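Long-range contacts in cellulose binding protein (Clavibacter michiganensis, PDB 4JJO), which is the expansin part of a cellulose-binding protein linked to loosening of plant cell walls, the whole protein probably also hydrolysing beta-1,4-glucosidic linkages in cellulose: residues F51-P57 / P96-V102; S119-A123 / S160-D164; I139-W145 / L167-V171. All coordinates share one frame; numbering follows the deposited sequence.

Contact 1 (F51-P57 / P96-V102); sequences FLDVTGP and PISYVTV
Strands 51-56 and 96-101 run antiparallel, their short axes 158° apart and 4.6 Å from each other at closest approach, and five backbone hydrogen bonds join them from Phe-51 and Val-102 at one end to Thr-55 and Ser-98 at the other. Two hydrogen-bonded pairs, Asp-53 with Val-100 and Thr-55 with Ser-98, are each doubly bonded; the bond from Thr-55 N to Ser-98 O is 2.7 Å long. Beyond the bond from Val-102 N to Phe-51 O (2.8 Å), one water accepts from Phe-51 N and donates to Val-102 O.

On the inner face the non-hydrogen-bonded pair Val-54 and Tyr-99 lies side by side, with Val-54 CG2 4.0 Å from Tyr-99 CB. With CG held between the backbone N and carbonyl carbon (chi1 60°), the tyrosine ring lies alongside Leu-52, whose CD1 is 4.1 Å from Tyr-99 CD1. Val-54 uses its other branch, CG1, against Ile-97 CD1 at 3.9 Å. Branched aliphatics suit this buried face, where they meet Leu-77 of strand 76-80, while the tyrosine hydroxyl is hydrogen-bonded to Glu-41.

The other face, with Asp-53, Thr-55, Ser-98 and Val-100, is more polar. Val-102, at the end of the pairing, reaches the carboxylate with its CG2 methyl, 3.6 Å from Asp-53 CG, an apolar neighbour beside a charge met by Arg-62. Thr-55 turns its hydroxyl to Thr-60, while Ser-98 OG comes up to Thr-55 CB. This is a regular antiparallel pairing within the six-stranded sheet of the double-psi beta-barrel, the N-terminal domain fold of expansins.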
loop_
_atom_site.group_PDB
_atom_site.type_symbol
_atom_site.label_atom_id
_atom_site.label_comp_id
_atom_site.label_asym_id
_atom_site.label_seq_id
_atom_site.Cartn_x
_atom_site.Cartn_y
_atom_site.Cartn_z
ATOM N N PHE A 51 0.800 6.148 -4.260
ATOM C CA PHE A 51 1.900 6.460 -5.157
ATOM C C PHE A 51 2.281 7.927 -5.067
ATOM O O PHE A 51 1.422 8.795 -4.910
ATOM C CB PHE A 51 1.518 6.109 -6.595
ATOM C CG PHE A 51 1.439 4.631 -6.856
ATOM C CD1 PHE A 51 2.465 3.973 -7.510
ATOM C CD2 PHE A 51 0.343 3.898 -6.438
ATOM C CE1 PHE A 51 2.397 2.613 -7.747
ATOM C CE2 PHE A 51 0.268 2.537 -6.673
ATOM C CZ PHE A 51 1.298 1.894 -7.329
ATOM N N LEU A 52 3.580 8.192 -5.154
ATOM C CA LEU A 52 4.095 9.550 -5.204
ATOM C C LEU A 52 4.687 9.814 -6.578
ATOM O O LEU A 52 5.392 8.965 -7.121
ATOM C CB LEU A 52 5.200 9.752 -4.164
ATOM C CG LEU A 52 4.917 9.352 -2.716
ATOM C CD1 LEU A 52 6.162 9.584 -1.864
ATOM C CD2 LEU A 52 3.738 10.122 -2.167
ATOM N N ASP A 53 4.396 10.982 -7.143
ATOM C CA ASP A 53 5.146 11.460 -8.297
ATOM C C ASP A 53 6.238 12.387 -7.793
ATOM O O ASP A 53 5.959 13.479 -7.299
ATOM C CB ASP A 53 4.245 12.182 -9.301
ATOM C CG ASP A 53 3.597 11.232 -10.282
ATOM O OD1 ASP A 53 4.071 10.081 -10.386
ATOM O OD2 ASP A 53 2.622 11.630 -10.953
ATOM N N VAL A 54 7.481 11.932 -7.913
ATOM C CA VAL A 54 8.627 12.642 -7.363
ATOM C C VAL A 54 9.401 13.340 -8.470
ATOM O O VAL A 54 9.835 12.702 -9.428
ATOM C CB VAL A 54 9.576 11.671 -6.641
ATOM C CG1 VAL A 54 10.716 12.429 -5.990
ATOM C CG2 VAL A 54 8.816 10.858 -5.605
ATOM N N THR A 55 9.571 14.652 -8.331
ATOM C CA THR A 55 10.335 15.432 -9.292
ATOM C C THR A 55 11.721 15.740 -8.740
ATOM O O THR A 55 11.862 16.325 -7.665
ATOM C CB THR A 55 9.631 16.753 -9.640
ATOM O OG1 THR A 55 8.362 16.474 -10.245
ATOM C CG2 THR A 55 10.477 17.572 -10.602
ATOM N N GLY A 56 12.741 15.334 -9.483
ATOM C CA GLY A 56 14.113 15.621 -9.118
ATOM C C GLY A 56 14.852 16.252 -10.279
ATOM O O GLY A 56 14.238 16.648 -11.269
ATOM N N PRO A 57 16.185 16.342 -10.170
ATOM C CA PRO A 57 17.039 17.005 -11.162
ATOM C C PRO A 57 16.764 16.581 -12.608
ATOM O O PRO A 57 16.646 17.435 -13.486
ATOM C CB PRO A 57 18.450 16.580 -10.747
ATOM C CG PRO A 57 18.355 16.287 -9.304
ATOM C CD PRO A 57 16.965 15.777 -9.055
ATOM N N PRO A 96 17.811 17.217 -4.080
ATOM C CA PRO A 96 16.589 17.958 -3.770
ATOM C C PRO A 96 15.443 17.470 -4.642
ATOM O O PRO A 96 15.650 17.165 -5.820
ATOM C CB PRO A 96 16.958 19.403 -4.110
ATOM C CG PRO A 96 18.006 19.294 -5.143
ATOM C CD PRO A 96 18.736 17.995 -4.923
ATOM N N ILE A 97 14.251 17.393 -4.067
ATOM C CA ILE A 97 13.087 16.897 -4.783
ATOM C C ILE A 97 11.846 17.685 -4.397
ATOM O O ILE A 97 11.838 18.414 -3.401
ATOM C CB ILE A 97 12.813 15.412 -4.461
ATOM C CG1 ILE A 97 12.553 15.239 -2.964
ATOM C CG2 ILE A 97 13.981 14.538 -4.890
ATOM C CD1 ILE A 97 11.893 13.933 -2.604
ATOM N N SER A 98 10.804 17.547 -5.208
ATOM C CA SER A 98 9.464 17.946 -4.818
ATOM C C SER A 98 8.550 16.772 -5.147
ATOM O O SER A 98 8.825 16.017 -6.080
ATOM C CB SER A 98 9.021 19.199 -5.571
ATOM O OG SER A 98 8.729 18.897 -6.922
ATOM N N TYR A 99 7.479 16.590 -4.386
ATOM C CA TYR A 99 6.580 15.479 -4.675
ATOM C C TYR A 99 5.131 15.703 -4.274
ATOM O O TYR A 99 4.813 16.533 -3.422
ATOM C CB TYR A 99 7.093 14.170 -4.057
ATOM C CG TYR A 99 7.251 14.173 -2.552
ATOM C CD1 TYR A 99 6.249 13.678 -1.732
ATOM C CD2 TYR A 99 8.414 14.644 -1.953
ATOM C CE1 TYR A 99 6.392 13.661 -0.357
ATOM C CE2 TYR A 99 8.567 14.631 -0.577
ATOM C CZ TYR A 99 7.551 14.137 0.215
ATOM O OH TYR A 99 7.695 14.123 1.584
ATOM N N VAL A 100 4.262 14.944 -4.928
ATOM C CA VAL A 100 2.838 14.941 -4.638
ATOM C C VAL A 100 2.366 13.504 -4.541
ATOM O O VAL A 100 2.959 12.605 -5.138
ATOM C CB VAL A 100 2.026 15.626 -5.755
ATOM C CG1 VAL A 100 2.297 17.117 -5.785
ATOM C CG2 VAL A 100 2.336 14.987 -7.103
ATOM N N THR A 101 1.299 13.287 -3.782
ATOM C CA THR A 101 0.611 12.007 -3.797
ATOM C C THR A 101 -0.312 11.967 -5.006
ATOM O O THR A 101 -1.062 12.910 -5.259
ATOM C CB THR A 101 -0.206 11.786 -2.517
ATOM O OG1 THR A 101 0.679 11.638 -1.401
ATOM C CG2 THR A 101 -1.065 10.537 -2.639
ATOM N N VAL A 102 -0.247 10.873 -5.753
ATOM C CA VAL A 102 -1.048 10.719 -6.956
ATOM C C VAL A 102 -2.483 10.362 -6.604
ATOM O O VAL A 102 -2.730 9.451 -5.814
ATOM C CB VAL A 102 -0.483 9.608 -7.862
ATOM C CG1 VAL A 102 -1.361 9.430 -9.092
ATOM C CG2 VAL A 102 0.952 9.917 -8.260
HETATM O O HOH W 1 -1.837 7.279 -4.673
#

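Contact 2 (S119-A123 / S160-D164); sequences SRWWA and SPIQD
Arg-120 and Asp-164 meet as stacked plates: guanidinium and carboxylate planes are 5° apart but at different heights. Asp-164 OD2 lies well out of the guanidinium plane, so no N-H points at it, and the long salt bridge from Arg-120 NH1 to Asp-164 OD2 (3.7 Å) rests on charge alone. Asp-164 CB sits over the centre of the guanidinium, 3.5 Å from Arg-120 CZ. The arginine gets there by a bend at chi3 (62°), which turns the end of its long chain across the aspartate. Such a flexible, charged side chain suits an exposed loop.

A water donates to Ile-162 O at 2.8 Å; its approach to Arg-120 NE is too short to be trusted as modelled, so a bridge there is doubtful. One backbone hydrogen bond joins the loops, from Ile-162 N to Arg-120 O (3.0 Å). Pro-161 CB lies 3.4 Å from Arg-120 O. Ile-162 reaches inward instead: CG1 passes Arg-120 CA at 3.8 Å and CD1 ends near the methyl of Ala-123, a small residue fitting its buried place. Within 119-123, Ser-119 OG accepts from Trp-121 N, forming an ST turn.

Both segments are loops: 119-123 leads from strand 111-114 into strand 124-128, and the loop 160-164 follows strand 156-157 and precedes strand 167-173. Ala-123 N is hydrogen-bonded to Thr-158 OG1, while Ile-162 rests on Leu-146 of strand 144-150 and on Met-186.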
loop_
_atom_site.group_PDB
_atom_site.type_symbol
_atom_site.label_atom_id
_atom_site.label_comp_id
_atom_site.label_asym_id
_atom_site.label_seq_id
_atom_site.Cartn_x
_atom_site.Cartn_y
_atom_site.Cartn_z
ATOM N N SER A 119 -7.829 -17.485 10.276
ATOM C CA SER A 119 -8.886 -18.468 10.479
ATOM C C SER A 119 -10.151 -17.721 10.889
ATOM O O SER A 119 -10.166 -16.492 10.916
ATOM C CB SER A 119 -8.486 -19.465 11.569
ATOM O OG SER A 119 -8.336 -18.809 12.816
ATOM N N ARG A 120 -11.214 -18.451 11.207
ATOM C CA ARG A 120 -12.441 -17.816 11.682
ATOM C C ARG A 120 -12.227 -17.157 13.045
ATOM O O ARG A 120 -12.930 -16.212 13.400
ATOM C CB ARG A 120 -13.585 -18.831 11.763
ATOM C CG ARG A 120 -14.129 -19.278 10.408
ATOM C CD ARG A 120 -14.693 -20.692 10.459
ATOM N NE ARG A 120 -15.826 -20.814 11.373
ATOM C CZ ARG A 120 -16.450 -21.957 11.644
ATOM N NH1 ARG A 120 -16.052 -23.086 11.074
ATOM N NH2 ARG A 120 -17.475 -21.974 12.486
ATOM N N TRP A 121 -11.253 -17.653 13.802
ATOM C CA TRP A 121 -10.957 -17.111 15.125
ATOM C C TRP A 121 -10.378 -15.708 15.022
ATOM O O TRP A 121 -10.753 -14.810 15.774
ATOM C CB TRP A 121 -9.954 -18.007 15.858
ATOM C CG TRP A 121 -10.431 -19.409 16.093
ATOM C CD1 TRP A 121 -10.096 -20.520 15.377
ATOM C CD2 TRP A 121 -11.320 -19.851 17.126
ATOM N NE1 TRP A 121 -10.725 -21.625 15.895
ATOM C CE2 TRP A 121 -11.480 -21.241 16.971
ATOM C CE3 TRP A 121 -11.994 -19.205 18.165
ATOM C CZ2 TRP A 121 -12.292 -21.996 17.815
ATOM C CZ3 TRP A 121 -12.800 -19.956 19.001
ATOM C CH2 TRP A 121 -12.940 -21.337 18.822
ATOM N N TRP A 122 -9.453 -15.539 14.082
ATOM C CA TRP A 122 -8.741 -14.282 13.890
ATOM C C TRP A 122 -8.170 -14.269 12.483
ATOM O O TRP A 122 -7.579 -15.251 12.035
ATOM C CB TRP A 122 -7.605 -14.147 14.910
ATOM C CG TRP A 122 -6.851 -12.851 14.827
ATOM C CD1 TRP A 122 -7.114 -11.704 15.522
ATOM C CD2 TRP A 122 -5.705 -12.573 14.010
ATOM N NE1 TRP A 122 -6.204 -10.730 15.185
ATOM C CE2 TRP A 122 -5.331 -11.236 14.260
ATOM C CE3 TRP A 122 -4.965 -13.323 13.091
ATOM C CZ2 TRP A 122 -4.245 -10.636 13.623
ATOM C CZ3 TRP A 122 -3.886 -12.723 12.459
ATOM C CH2 TRP A 122 -3.540 -11.392 12.726
ATOM N N ALA A 123 -8.354 -13.162 11.779
ATOM C CA ALA A 123 -7.876 -13.073 10.411
ATOM C C ALA A 123 -7.324 -11.696 10.093
ATOM O O ALA A 123 -7.688 -10.702 10.721
ATOM C CB ALA A 123 -8.993 -13.426 9.442
ATOM N N SER A 160 -12.763 -9.610 16.434
ATOM C CA SER A 160 -13.527 -10.735 16.953
ATOM C C SER A 160 -13.807 -11.697 15.804
ATOM O O SER A 160 -13.616 -11.338 14.642
ATOM C CB SER A 160 -14.827 -10.250 17.598
ATOM O OG SER A 160 -15.638 -9.547 16.671
ATOM N N PRO A 161 -14.242 -12.927 16.121
ATOM C CA PRO A 161 -14.383 -13.960 15.087
ATOM C C PRO A 161 -15.285 -13.574 13.919
ATOM O O PRO A 161 -16.152 -12.704 14.041
ATOM C CB PRO A 161 -14.987 -15.138 15.854
ATOM C CG PRO A 161 -14.529 -14.944 17.242
ATOM C CD PRO A 161 -14.551 -13.460 17.460
ATOM N N ILE A 162 -15.063 -14.236 12.789
ATOM C CA ILE A 162 -15.878 -14.043 11.599
ATOM C C ILE A 162 -16.611 -15.332 11.260
ATOM O O ILE A 162 -16.270 -16.407 11.762
ATOM C CB ILE A 162 -15.032 -13.611 10.390
ATOM C CG1 ILE A 162 -13.884 -14.598 10.153
ATOM C CG2 ILE A 162 -14.488 -12.213 10.610
ATOM C CD1 ILE A 162 -13.170 -14.399 8.834
ATOM N N GLN A 163 -17.617 -15.218 10.402
ATOM C CA GLN A 163 -18.456 -16.354 10.056
ATOM C C GLN A 163 -17.767 -17.283 9.063
ATOM O O GLN A 163 -16.882 -16.872 8.312
ATOM C CB GLN A 163 -19.796 -15.876 9.492
ATOM C CG GLN A 163 -19.697 -15.122 8.178
ATOM C CD GLN A 163 -21.033 -14.563 7.738
ATOM O OE1 GLN A 163 -21.774 -13.996 8.541
ATOM N NE2 GLN A 163 -21.355 -14.732 6.461
ATOM N N ASP A 164 -18.185 -18.543 9.080
ATOM C CA ASP A 164 -17.647 -19.557 8.186
ATOM C C ASP A 164 -18.193 -19.336 6.780
ATOM O O ASP A 164 -19.138 -18.571 6.587
ATOM C CB ASP A 164 -18.029 -20.947 8.697
ATOM C CG ASP A 164 -17.413 -22.063 7.878
ATOM O OD1 ASP A 164 -16.401 -21.817 7.190
ATOM O OD2 ASP A 164 -17.943 -23.192 7.932
HETATM O O HOH W 2 -17.211 -19.032 12.293
#

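Contact 3 (I139-W145 / L167-V171); sequences IQAGRQW and LTVKV
This is a contact between a beta hairpin and the strand beside it, in the antiparallel sheet of the C-terminal domain, held by a little backbone pairing and a cation-pi interaction. Ile-139 and Val-169 form a non-hydrogen-bonded pair, and Gln-140 N donates to Thr-168 O at 2.9 Å. Past that bond the strands splay, their axes at 125°, and a water fills in, donating to Gln-140 O and accepting from Thr-168 N.

Lys-170 crosses Trp-145 at about a right angle. Lys-170 CE lies over the Trp-145 six-membered ring, 3.7 Å from its centroid, and Lys-170 NZ over the five-membered ring, 3.6 Å from that centroid. A bend at chi3 (59°) after an extended start carries the ammonium along the indole face, so methylenes and charge both use the broad pi surface. Thr-168 CG2 is 3.9 Å from Trp-145 CH2, and Thr-168 CB lies 3.2 Å from Gln-140 OE1. On the opposite sheet face Ile-139 CD1 packs on Leu-167 CD2 at 4.3 Å; Ile-139 and Val-169 also meet Leu-125 of strand 124-128. A type II' turn from Ala-141 to Gln-144 closes the hairpin, with Gly-142 at its positive phi. The pairing lies in the antiparallel sheet of the beta-sandwich C-terminal domain of expansins.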
loop_
_atom_site.group_PDB
_atom_site.type_symbol
_atom_site.label_atom_id
_atom_site.label_comp_id
_atom_site.label_asym_id
_atom_site.label_seq_id
_atom_site.Cartn_x
_atom_site.Cartn_y
_atom_site.Cartn_z
ATOM N N ILE A 139 -15.951 -6.840 7.087
ATOM C CA ILE A 139 -16.354 -8.177 6.667
ATOM C C ILE A 139 -17.818 -8.405 7.023
ATOM O O ILE A 139 -18.268 -8.031 8.105
ATOM C CB ILE A 139 -15.496 -9.270 7.330
ATOM C CG1 ILE A 139 -14.045 -9.156 6.859
ATOM C CG2 ILE A 139 -16.053 -10.650 7.003
ATOM C CD1 ILE A 139 -13.112 -10.185 7.467
ATOM N N GLN A 140 -18.557 -9.023 6.110
ATOM C CA GLN A 140 -19.985 -9.230 6.304
ATOM C C GLN A 140 -20.253 -10.239 7.412
ATOM O O GLN A 140 -19.620 -11.294 7.471
ATOM C CB GLN A 140 -20.641 -9.693 5.003
ATOM C CG GLN A 140 -22.160 -9.622 5.029
ATOM C CD GLN A 140 -22.759 -9.455 3.644
ATOM O OE1 GLN A 140 -22.290 -10.051 2.674
ATOM N NE2 GLN A 140 -23.793 -8.632 3.546
ATOM N N ALA A 141 -21.190 -9.893 8.289
ATOM C CA ALA A 141 -21.609 -10.767 9.375
ATOM C C ALA A 141 -23.128 -10.825 9.386
ATOM O O ALA A 141 -23.783 -9.982 9.998
ATOM C CB ALA A 141 -21.091 -10.247 10.698
ATOM N N GLY A 142 -23.682 -11.824 8.707
ATOM C CA GLY A 142 -25.114 -11.889 8.487
ATOM C C GLY A 142 -25.498 -10.826 7.478
ATOM O O GLY A 142 -25.117 -10.907 6.309
ATOM N N ARG A 143 -26.247 -9.826 7.930
ATOM C CA ARG A 143 -26.485 -8.640 7.120
ATOM C C ARG A 143 -25.980 -7.395 7.848
ATOM O O ARG A 143 -26.406 -6.275 7.564
ATOM C CB ARG A 143 -27.962 -8.517 6.733
ATOM C CG ARG A 143 -28.947 -8.526 7.889
ATOM C CD ARG A 143 -30.355 -8.250 7.377
ATOM N NE ARG A 143 -31.263 -7.813 8.437
ATOM C CZ ARG A 143 -32.277 -8.526 8.925
ATOM N NH1 ARG A 143 -32.553 -9.741 8.465
ATOM N NH2 ARG A 143 -33.028 -8.013 9.887
ATOM N N GLN A 144 -25.068 -7.612 8.793
ATOM C CA GLN A 144 -24.317 -6.531 9.418
ATOM C C GLN A 144 -22.905 -6.504 8.855
ATOM O O GLN A 144 -22.571 -7.280 7.959
ATOM C CB GLN A 144 -24.254 -6.724 10.934
ATOM C CG GLN A 144 -25.294 -5.933 11.700
ATOM C CD GLN A 144 -26.706 -6.299 11.310
ATOM O OE1 GLN A 144 -27.216 -7.350 11.701
ATOM N NE2 GLN A 144 -27.349 -5.432 10.533
ATOM N N TRP A 145 -22.079 -5.613 9.390
ATOM C CA TRP A 145 -20.686 -5.511 8.977
ATOM C C TRP A 145 -19.764 -5.423 10.185
ATOM O O TRP A 145 -19.982 -4.618 11.090
ATOM C CB TRP A 145 -20.490 -4.287 8.085
ATOM C CG TRP A 145 -21.220 -4.386 6.793
ATOM C CD1 TRP A 145 -22.458 -3.885 6.510
ATOM C CD2 TRP A 145 -20.766 -5.034 5.601
ATOM N NE1 TRP A 145 -22.802 -4.182 5.211
ATOM C CE2 TRP A 145 -21.779 -4.886 4.634
ATOM C CE3 TRP A 145 -19.601 -5.725 5.259
ATOM C CZ2 TRP A 145 -21.661 -5.405 3.347
ATOM C CZ3 TRP A 145 -19.486 -6.238 3.982
ATOM C CH2 TRP A 145 -20.507 -6.076 3.043
ATOM N N LEU A 167 -16.231 -15.193 2.237
ATOM C CA LEU A 167 -16.181 -13.858 2.817
ATOM C C LEU A 167 -16.683 -12.809 1.838
ATOM O O LEU A 167 -16.398 -12.870 0.641
ATOM C CB LEU A 167 -14.753 -13.497 3.234
ATOM C CG LEU A 167 -14.192 -14.117 4.512
ATOM C CD1 LEU A 167 -14.177 -15.626 4.418
ATOM C CD2 LEU A 167 -12.793 -13.573 4.773
ATOM N N THR A 168 -17.437 -11.850 2.359
ATOM C CA THR A 168 -17.775 -10.650 1.609
ATOM C C THR A 168 -17.104 -9.470 2.296
ATOM O O THR A 168 -17.327 -9.219 3.482
ATOM C CB THR A 168 -19.293 -10.418 1.530
ATOM O OG1 THR A 168 -19.903 -11.486 0.795
ATOM C CG2 THR A 168 -19.592 -9.102 0.828
ATOM N N VAL A 169 -16.265 -8.760 1.550
ATOM C CA VAL A 169 -15.466 -7.683 2.115
ATOM C C VAL A 169 -15.830 -6.348 1.489
ATOM O O VAL A 169 -15.861 -6.211 0.267
ATOM C CB VAL A 169 -13.963 -7.936 1.895
ATOM C CG1 VAL A 169 -13.141 -6.784 2.455
ATOM C CG2 VAL A 169 -13.547 -9.251 2.531
ATOM N N LYS A 170 -16.103 -5.363 2.337
ATOM C CA LYS A 170 -16.384 -4.016 1.871
ATOM C C LYS A 170 -15.218 -3.094 2.179
ATOM O O LYS A 170 -14.818 -2.940 3.334
ATOM C CB LYS A 170 -17.653 -3.465 2.512
ATOM C CG LYS A 170 -17.976 -2.053 2.060
ATOM C CD LYS A 170 -19.466 -1.789 2.078
ATOM C CE LYS A 170 -20.050 -1.974 3.465
ATOM N NZ LYS A 170 -21.504 -1.666 3.479
ATOM N N VAL A 171 -14.681 -2.479 1.132
ATOM C CA VAL A 171 -13.567 -1.556 1.266
ATOM C C VAL A 171 -13.995 -0.161 0.817
ATOM O O VAL A 171 -14.444 0.033 -0.315
ATOM C CB VAL A 171 -12.360 -2.018 0.436
ATOM C CG1 VAL A 171 -11.158 -1.129 0.705
ATOM C CG2 VAL A 171 -12.028 -3.469 0.752
HETATM O O HOH W 3 -18.519 -12.648 5.076
#

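Contact 1 belongs to the N-terminal barrel domain, whereas contacts 2 and 3 share the C-terminal domain on the other side of the chain's centre; contact 1 lies about 41 Å from contact 2 and about 37 Å from contact 3, centre to centre. Contacts 1 and 3 are partly buried sheet pairings, the first a long regular ladder and the third a short splayed one supplemented by an aromatic-cation pair. Contact 2 is a surface meeting of loops, relying on one backbone bond and loosely paired charges. It touches contact 3 through Gln-163 OE1 and Gly-142 N, probably hydrogen-bonded, and through Ile-162 and Ile-139.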